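Local coordinates for hypothetical protein Atu2648 (Agrobacterium tumefaciens str. C58, PDB 1ZCE), which is of unknown function but adopts the EVE domain fold, related to ASCH and PUA domains, and so possibly binds nucleic acid, at residues K8-K13 / Y53-G58; L59-I64 / C92-P97; E27-V32 / V86-V91. All coordinates share one frame; numbering follows the deposited sequence.

Interaction 1: K8-K13 / Y53-G58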
# COMPACT_ATOMS: atom_id res chain seq x y z
N LYS A 8 2.73 1.38 -3.79
CA LYS A 8 3.53 2.51 -4.26
C LYS A 8 2.67 3.35 -5.20
O LYS A 8 1.95 2.82 -6.05
CB LYS A 8 4.76 2.02 -5.02
CG LYS A 8 5.78 1.27 -4.17
CD LYS A 8 7.06 1.06 -4.96
CE LYS A 8 8.16 0.46 -4.10
NZ LYS A 8 9.44 0.33 -4.86
N SER A 9 2.74 4.67 -5.05
CA SER A 9 1.97 5.57 -5.90
C SER A 9 2.81 6.82 -6.12
O SER A 9 3.32 7.41 -5.17
CB SER A 9 0.65 5.93 -5.22
OG SER A 9 -0.23 6.61 -6.11
N GLU A 10 2.98 7.22 -7.38
CA GLU A 10 3.75 8.42 -7.69
C GLU A 10 2.83 9.61 -7.48
O GLU A 10 1.81 9.73 -8.15
CB GLU A 10 4.24 8.37 -9.14
CG GLU A 10 5.13 7.18 -9.42
CD GLU A 10 5.66 7.16 -10.83
OE1 GLU A 10 6.40 6.21 -11.17
OE2 GLU A 10 5.33 8.08 -11.61
N PRO A 11 3.19 10.51 -6.54
CA PRO A 11 2.35 11.68 -6.26
C PRO A 11 1.95 12.56 -7.44
O PRO A 11 0.90 13.19 -7.41
CB PRO A 11 3.14 12.42 -5.18
CG PRO A 11 4.56 12.05 -5.47
CD PRO A 11 4.46 10.58 -5.81
N PHE A 12 2.79 12.59 -8.47
CA PHE A 12 2.51 13.39 -9.65
C PHE A 12 1.29 12.81 -10.38
O PHE A 12 0.51 13.54 -10.99
CB PHE A 12 3.73 13.40 -10.57
CG PHE A 12 3.61 14.33 -11.75
CD1 PHE A 12 2.90 13.95 -12.88
CD2 PHE A 12 4.20 15.58 -11.71
CE1 PHE A 12 2.78 14.81 -13.97
CE2 PHE A 12 4.09 16.46 -12.79
CZ PHE A 12 3.37 16.07 -13.92
N LYS A 13 1.13 11.49 -10.28
CA LYS A 13 0.02 10.80 -10.92
C LYS A 13 -1.16 10.61 -9.98
O LYS A 13 -2.29 10.96 -10.31
CB LYS A 13 0.49 9.43 -11.43
CG LYS A 13 1.45 9.50 -12.61
CD LYS A 13 1.91 8.11 -13.02
CE LYS A 13 2.65 8.16 -14.35
NZ LYS A 13 3.77 9.13 -14.32
N TYR A 53 2.52 4.62 -0.07
CA TYR A 53 3.89 5.12 -0.18
C TYR A 53 4.10 5.92 -1.45
O TYR A 53 3.79 5.44 -2.54
CB TYR A 53 4.85 3.92 -0.16
CG TYR A 53 6.30 4.25 -0.40
CD1 TYR A 53 6.85 4.18 -1.69
CD2 TYR A 53 7.14 4.62 0.65
CE1 TYR A 53 8.20 4.47 -1.91
CE2 TYR A 53 8.48 4.90 0.43
CZ TYR A 53 9.00 4.83 -0.84
OH TYR A 53 10.33 5.12 -1.04
N HIS A 54 4.61 7.14 -1.30
CA HIS A 54 4.88 7.98 -2.45
C HIS A 54 6.21 7.55 -3.07
O HIS A 54 7.26 7.65 -2.45
CB HIS A 54 4.94 9.45 -2.05
CG HIS A 54 3.59 10.10 -1.95
ND1 HIS A 54 3.40 11.33 -1.35
CD2 HIS A 54 2.37 9.71 -2.40
CE1 HIS A 54 2.13 11.67 -1.44
NE2 HIS A 54 1.48 10.70 -2.07
N SER A 55 6.13 7.06 -4.30
CA SER A 55 7.31 6.59 -5.02
C SER A 55 7.72 7.59 -6.10
O SER A 55 6.92 8.42 -6.53
CB SER A 55 7.02 5.22 -5.65
OG SER A 55 5.89 5.29 -6.49
N ASN A 56 8.97 7.47 -6.54
CA ASN A 56 9.59 8.35 -7.53
C ASN A 56 9.90 9.66 -6.81
O ASN A 56 11.06 10.06 -6.71
CB ASN A 56 8.66 8.61 -8.72
CG ASN A 56 9.38 9.25 -9.89
OD1 ASN A 56 8.75 9.82 -10.80
ND2 ASN A 56 10.70 9.17 -9.89
N GLU A 57 8.87 10.34 -6.32
CA GLU A 57 9.03 11.57 -5.57
C GLU A 57 8.46 11.33 -4.17
O GLU A 57 7.64 10.44 -3.98
CB GLU A 57 8.29 12.72 -6.24
CG GLU A 57 8.89 13.16 -7.56
CD GLU A 57 8.14 14.33 -8.16
OE1 GLU A 57 6.98 14.14 -8.59
OE2 GLU A 57 8.71 15.43 -8.20
N GLY A 58 8.91 12.13 -3.20
CA GLY A 58 8.43 11.99 -1.84
C GLY A 58 9.21 10.92 -1.11
O GLY A 58 9.91 11.20 -0.13
O HOH W 1 6.07 10.61 -11.19
O HOH W 2 7.32 4.47 -8.84
O HOH W 3 5.60 11.74 -8.61
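Tyr-53 O is gripped by two groups of the neighbouring strand: the amide N-H of Ser-9, with N at 2.8 Å from the oxygen, and the CA-H of Lys-8 as a weaker donor. One step on, Ser-9 O receives Ser-55 N at 3.0 Å, with the CA-H of His-54 as second donor. These bonds join the parallel strands 4-9 and 49-54 where both end. Lys-8 and Tyr-53 lie side by side on one face of the sheet, where Leu-114 of helix 113-116 touches both; Ser-9 and His-54 lie on the other. Past the strands, Pro-11 lays its CB over the centre of the His-54 imidazole, 3.8 Å from the centroid and 2° off the ring normal, a CH-pi contact. The hydrogen bond between NE2 and Trp-16 N, together with the proline over the face, helps set the ring's rotation. Pro-11 CD also rests 3.4 Å from Ser-55 O, and its CG packs on Glu-57 CB. In Glu-10, a chi1 of -60° sets CG 3.6 Å from Ser-55 OG, and the extended chain beyond carries the carboxylate past Asn-56, the two flat groups turned 50° apart. Water 1 donates to both Glu-10 OE2 and Asn-56 OD1, and water 2 connects Glu-10 OE1 with Ser-55 OG. Lys-13 NZ forms a salt bridge to Glu-10 OE2, its hydrogen bond weak at 3.3 Å. Water 3 accepts from Phe-12 N and donates to Glu-57 OE1. The direct polar bonds across the segments are thus all backbone, while the carboxylates reach across through water, consistent with a hydrated, surface-lying end to this strand pair.

Interaction 2: L59-I64 / C92-P97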
# COMPACT_ATOMS: atom_id res chain seq x y z
N LEU A 59 9.09 9.68 -1.59
CA LEU A 59 9.79 8.54 -1.02
C LEU A 59 9.51 8.34 0.46
O LEU A 59 10.41 8.17 1.27
CB LEU A 59 11.30 8.68 -1.27
CG LEU A 59 11.66 8.97 -2.73
CD1 LEU A 59 13.17 9.10 -2.87
CD2 LEU A 59 11.14 7.85 -3.63
N ASP A 60 8.23 8.37 0.81
CA ASP A 60 7.83 8.18 2.20
C ASP A 60 6.44 7.58 2.35
O ASP A 60 5.60 7.66 1.45
CB ASP A 60 7.93 9.50 2.98
CG ASP A 60 7.21 10.66 2.30
OD1 ASP A 60 7.18 11.75 2.91
OD2 ASP A 60 6.69 10.52 1.18
N VAL A 61 6.23 6.95 3.50
CA VAL A 61 4.94 6.36 3.83
C VAL A 61 4.13 7.51 4.40
O VAL A 61 4.45 8.04 5.47
CB VAL A 61 5.09 5.25 4.89
CG1 VAL A 61 3.72 4.73 5.30
CG2 VAL A 61 5.93 4.11 4.33
N VAL A 62 3.07 7.89 3.70
CA VAL A 62 2.25 9.03 4.10
C VAL A 62 0.88 8.72 4.66
O VAL A 62 0.23 9.60 5.21
CB VAL A 62 2.09 10.00 2.92
CG1 VAL A 62 3.44 10.58 2.55
CG2 VAL A 62 1.48 9.28 1.72
N GLY A 63 0.42 7.48 4.51
CA GLY A 63 -0.89 7.15 5.02
C GLY A 63 -1.18 5.67 5.07
O GLY A 63 -0.38 4.85 4.59
N ILE A 64 -2.31 5.33 5.66
CA ILE A 64 -2.76 3.95 5.76
C ILE A 64 -4.06 3.83 4.98
O ILE A 64 -4.94 4.70 5.05
CB ILE A 64 -2.99 3.54 7.22
CG1 ILE A 64 -1.64 3.55 7.96
CG2 ILE A 64 -3.64 2.17 7.29
CD1 ILE A 64 -1.73 3.15 9.43
N CYS A 92 -6.41 6.58 7.42
CA CYS A 92 -5.89 7.70 8.20
C CYS A 92 -4.51 8.11 7.71
O CYS A 92 -3.83 7.35 7.03
CB CYS A 92 -5.81 7.32 9.69
SG CYS A 92 -4.61 6.02 10.07
N ASP A 93 -4.11 9.33 8.03
CA ASP A 93 -2.80 9.82 7.63
C ASP A 93 -1.77 9.22 8.57
O ASP A 93 -2.11 8.72 9.64
CB ASP A 93 -2.72 11.34 7.76
CG ASP A 93 -3.83 12.06 7.04
OD1 ASP A 93 -4.00 11.83 5.82
OD2 ASP A 93 -4.55 12.85 7.69
N MSE A 94 -0.52 9.23 8.14
CA MSE A 94 0.55 8.76 9.00
C MSE A 94 0.94 10.09 9.66
O MSE A 94 1.39 11.00 8.97
CB MSE A 94 1.72 8.21 8.18
CG MSE A 94 2.87 7.68 9.04
SE MSE A 94 2.35 6.20 10.16
CE MSE A 94 2.51 4.81 8.83
N PRO A 95 0.73 10.22 10.98
CA PRO A 95 1.06 11.45 11.71
C PRO A 95 2.37 12.10 11.27
O PRO A 95 2.41 13.29 10.94
CB PRO A 95 1.09 10.99 13.15
CG PRO A 95 -0.03 9.99 13.17
CD PRO A 95 0.22 9.19 11.90
N GLN A 96 3.44 11.32 11.28
CA GLN A 96 4.75 11.79 10.84
C GLN A 96 5.21 10.85 9.74
O GLN A 96 5.75 9.78 10.02
CB GLN A 96 5.76 11.78 12.00
CG GLN A 96 5.47 12.79 13.11
CD GLN A 96 4.36 12.35 14.04
OE1 GLN A 96 4.45 11.29 14.66
NE2 GLN A 96 3.32 13.17 14.16
N PRO A 97 4.99 11.23 8.47
CA PRO A 97 5.38 10.40 7.33
C PRO A 97 6.78 9.81 7.51
O PRO A 97 7.72 10.51 7.88
CB PRO A 97 5.27 11.37 6.16
CG PRO A 97 4.08 12.19 6.55
CD PRO A 97 4.36 12.48 8.02
O HOH W 4 8.98 11.96 4.98
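Strands 60-73 and 84-99 pair here as an antiparallel hairpin, and the contact includes a classic beta bulge at Val-62 and Gly-63, which both face Phe-52 of strand 49-54. Ile-64 and Cys-92 form a hydrogen-bonded pair: Ile-64 N reaches Cys-92 O at 2.9 Å in a nearly straight bond (172° at the hydrogen), and Cys-92 N returns a weak one to Ile-64 O. Gly-63 follows as a non-hydrogen-bonded partner of Asp-93, and Met-94 N then donates to Val-62 O at 3.0 Å. On the face of Ile-64 and Cys-92, the sulfur SG lies 4.1 Å from Ile-64 CB and as near to CD1, so two isoleucine carbons touch the sulfur. Met-94, a selenomethionine, starts with CG beside its carbonyl carbon (chi1 -179°) and then bends at both following torsions, which swings its methyl CE to 3.7 Å from Val-61 CG1. After the chain turns a corner at Pro-95 and Gln-96, Pro-97 comes back against the same strand. Its CA lies 3.1 Å from Val-61 O in a CA-H...O contact, while its CB touches Val-62 CG1 at 4.1 Å and Asp-60 OD1. Water 4 donates to Asp-60 OD1 and, weakly, to Pro-97 O. Around the hairpin, Phe-51 of strand 49-54 touches Val-61 and Met-94, Tyr-130 and Cys-134 of helix 127-136 press on Ile-64, and Asp-93 OD1 binds Trp-16 and Lys-20 of helix 16-22.

Interaction 3: E27-V32 / V86-V91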
# COMPACT_ATOMS: atom_id res chain seq x y z
N GLU A 27 -10.61 3.90 -4.53
CA GLU A 27 -9.99 4.05 -5.84
C GLU A 27 -9.57 2.69 -6.39
O GLU A 27 -8.92 1.91 -5.69
CB GLU A 27 -8.76 4.95 -5.73
CG GLU A 27 -7.99 5.14 -7.02
CD GLU A 27 -8.70 6.04 -8.00
OE1 GLU A 27 -8.19 6.22 -9.13
OE2 GLU A 27 -9.77 6.58 -7.65
N GLU A 28 -9.95 2.41 -7.63
CA GLU A 28 -9.57 1.16 -8.27
C GLU A 28 -8.07 1.24 -8.50
O GLU A 28 -7.57 2.23 -9.05
CB GLU A 28 -10.29 1.02 -9.62
CG GLU A 28 -10.06 -0.32 -10.30
CD GLU A 28 -10.62 -0.39 -11.70
OE1 GLU A 28 -10.53 -1.47 -12.31
OE2 GLU A 28 -11.14 0.63 -12.20
N TRP A 29 -7.33 0.22 -8.08
CA TRP A 29 -5.88 0.24 -8.22
C TRP A 29 -5.43 -0.28 -9.59
O TRP A 29 -4.80 -1.33 -9.71
CB TRP A 29 -5.22 -0.56 -7.10
CG TRP A 29 -3.90 0.02 -6.71
CD1 TRP A 29 -2.69 -0.59 -6.78
CD2 TRP A 29 -3.67 1.35 -6.23
NE1 TRP A 29 -1.70 0.28 -6.39
CE2 TRP A 29 -2.28 1.48 -6.04
CE3 TRP A 29 -4.50 2.44 -5.95
CZ2 TRP A 29 -1.69 2.67 -5.59
CZ3 TRP A 29 -3.92 3.62 -5.50
CH2 TRP A 29 -2.52 3.72 -5.32
N THR A 30 -5.74 0.51 -10.61
CA THR A 30 -5.43 0.18 -12.00
C THR A 30 -3.98 0.39 -12.41
O THR A 30 -3.21 1.01 -11.69
CB THR A 30 -6.29 1.02 -12.95
OG1 THR A 30 -5.98 2.41 -12.75
CG2 THR A 30 -7.76 0.80 -12.67
N GLY A 31 -3.63 -0.15 -13.57
CA GLY A 31 -2.29 0.04 -14.10
C GLY A 31 -1.20 -0.94 -13.68
O GLY A 31 -0.08 -0.84 -14.17
N VAL A 32 -1.51 -1.87 -12.78
CA VAL A 32 -0.50 -2.83 -12.36
C VAL A 32 -0.31 -3.85 -13.48
O VAL A 32 -1.27 -4.51 -13.89
CB VAL A 32 -0.91 -3.53 -11.06
CG1 VAL A 32 0.07 -4.65 -10.73
CG2 VAL A 32 -0.96 -2.52 -9.92
N VAL A 86 -7.52 -4.72 -6.87
CA VAL A 86 -8.44 -4.40 -5.80
C VAL A 86 -8.73 -2.90 -5.87
O VAL A 86 -8.20 -2.19 -6.73
CB VAL A 86 -7.83 -4.69 -4.39
CG1 VAL A 86 -7.62 -6.18 -4.20
CG2 VAL A 86 -6.51 -3.94 -4.22
N ASP A 87 -9.60 -2.45 -4.98
CA ASP A 87 -9.92 -1.04 -4.83
C ASP A 87 -9.46 -0.76 -3.40
O ASP A 87 -9.63 -1.62 -2.53
CB ASP A 87 -11.43 -0.80 -4.88
CG ASP A 87 -12.01 -0.86 -6.28
OD1 ASP A 87 -11.37 -1.44 -7.18
OD2 ASP A 87 -13.13 -0.34 -6.47
N ILE A 88 -8.89 0.41 -3.15
CA ILE A 88 -8.45 0.76 -1.80
C ILE A 88 -9.00 2.13 -1.41
O ILE A 88 -9.34 2.93 -2.28
CB ILE A 88 -6.90 0.79 -1.66
CG1 ILE A 88 -6.30 1.83 -2.61
CG2 ILE A 88 -6.32 -0.59 -1.93
CD1 ILE A 88 -4.80 2.05 -2.41
N ARG A 89 -9.08 2.39 -0.11
CA ARG A 89 -9.55 3.67 0.37
C ARG A 89 -8.75 4.11 1.59
O ARG A 89 -8.18 3.29 2.31
CB ARG A 89 -11.04 3.61 0.72
CG ARG A 89 -11.42 2.63 1.81
CD ARG A 89 -12.94 2.57 1.93
NE ARG A 89 -13.41 1.48 2.78
CZ ARG A 89 -14.68 1.10 2.85
NH1 ARG A 89 -15.02 0.10 3.65
NH2 ARG A 89 -15.60 1.72 2.13
N ALA A 90 -8.71 5.41 1.82
CA ALA A 90 -7.97 5.96 2.95
C ALA A 90 -8.57 5.57 4.29
O ALA A 90 -9.79 5.46 4.44
CB ALA A 90 -7.90 7.46 2.83
N VAL A 91 -7.69 5.35 5.27
CA VAL A 91 -8.11 5.03 6.62
C VAL A 91 -7.68 6.21 7.50
O VAL A 91 -8.49 6.79 8.22
CB VAL A 91 -7.46 3.73 7.14
CG1 VAL A 91 -7.81 3.53 8.61
CG2 VAL A 91 -7.95 2.54 6.33
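Trp-29 leaves the short edge strand 27-28 with CB 3.4 Å from Val-86 O, and its indole then runs over Ile-88. The edge strand pairs antiparallel with strand 84-99 in the mixed sheet of the EVE domain, and Trp-29 is the centre of an inverse gamma turn that takes the chain off the sheet edge. Going outward along the side chain, CD2 meets Ile-88 CD1 at the margin of contact; CE3 and CZ3 are each 3.6 Å from that methyl, and CE3 also touches Ile-88 CG1. CH2, near the far end of the ring, is only just within reach of CD1. The methyl therefore sits over one face of the six-membered ring, displaced from its centre toward the rim, as a CH-pi contact 23° off the normal. Ile-88 presents it by holding CG1 between its backbone N and carbonyl carbon (chi1 60°), which tips the longer branch toward the tryptophan. Tyr-7 meets the indole edge-to-face, and Met-41 of helix 35-42 and Gln-19 of helix 16-22 also pack on it. In the backbone, Glu-27 and Ile-88 form a hydrogen-bonded pair, with Glu-27 N to Ile-88 O at 2.8 Å and Ile-88 N to Glu-27 O at 3.0 Å. Trp-29 N donates to Val-86 O at 2.9 Å and closes the pairing. Both glutamates have polar partners outside the two segments: Glu-27 OE2 forms a salt bridge with Lys-22, and Glu-28 OE2 bonds Ser-75 OG. Glu-28 and Asp-87, a non-hydrogen-bonded pair, share the other face with their carboxylates 44° apart. Their nearest charged oxygens, Glu-28 OE1 and Asp-87 OD1, stay 5.2 Å apart, and Asp-87 OD1 instead approaches Glu-28 CA to 3.3 Å.

In the fold
All three contacts belong to one mixed sheet. Interaction 1 is a surface contact where parallel strands run out into loops, and water-linked acids finish it; interactions 2 and 3 are partly buried and antiparallel, with apolar packing on Ile-64, Met-94 and Trp-29. Interactions 2 and 3 share strand 84-99, which pairs with strand 60-73 in the one and the edge strand 27-28 in the other; their centres lie about 17 Å apart, yet Ile-64 O and Val-91 N probably bond directly. Interaction 1 leads into interaction 2 along the chain, where His-54 N probably bonds Asp-60 O. It also touches interaction 3, since the Trp-29 indole packs against Lys-8 and Ser-9.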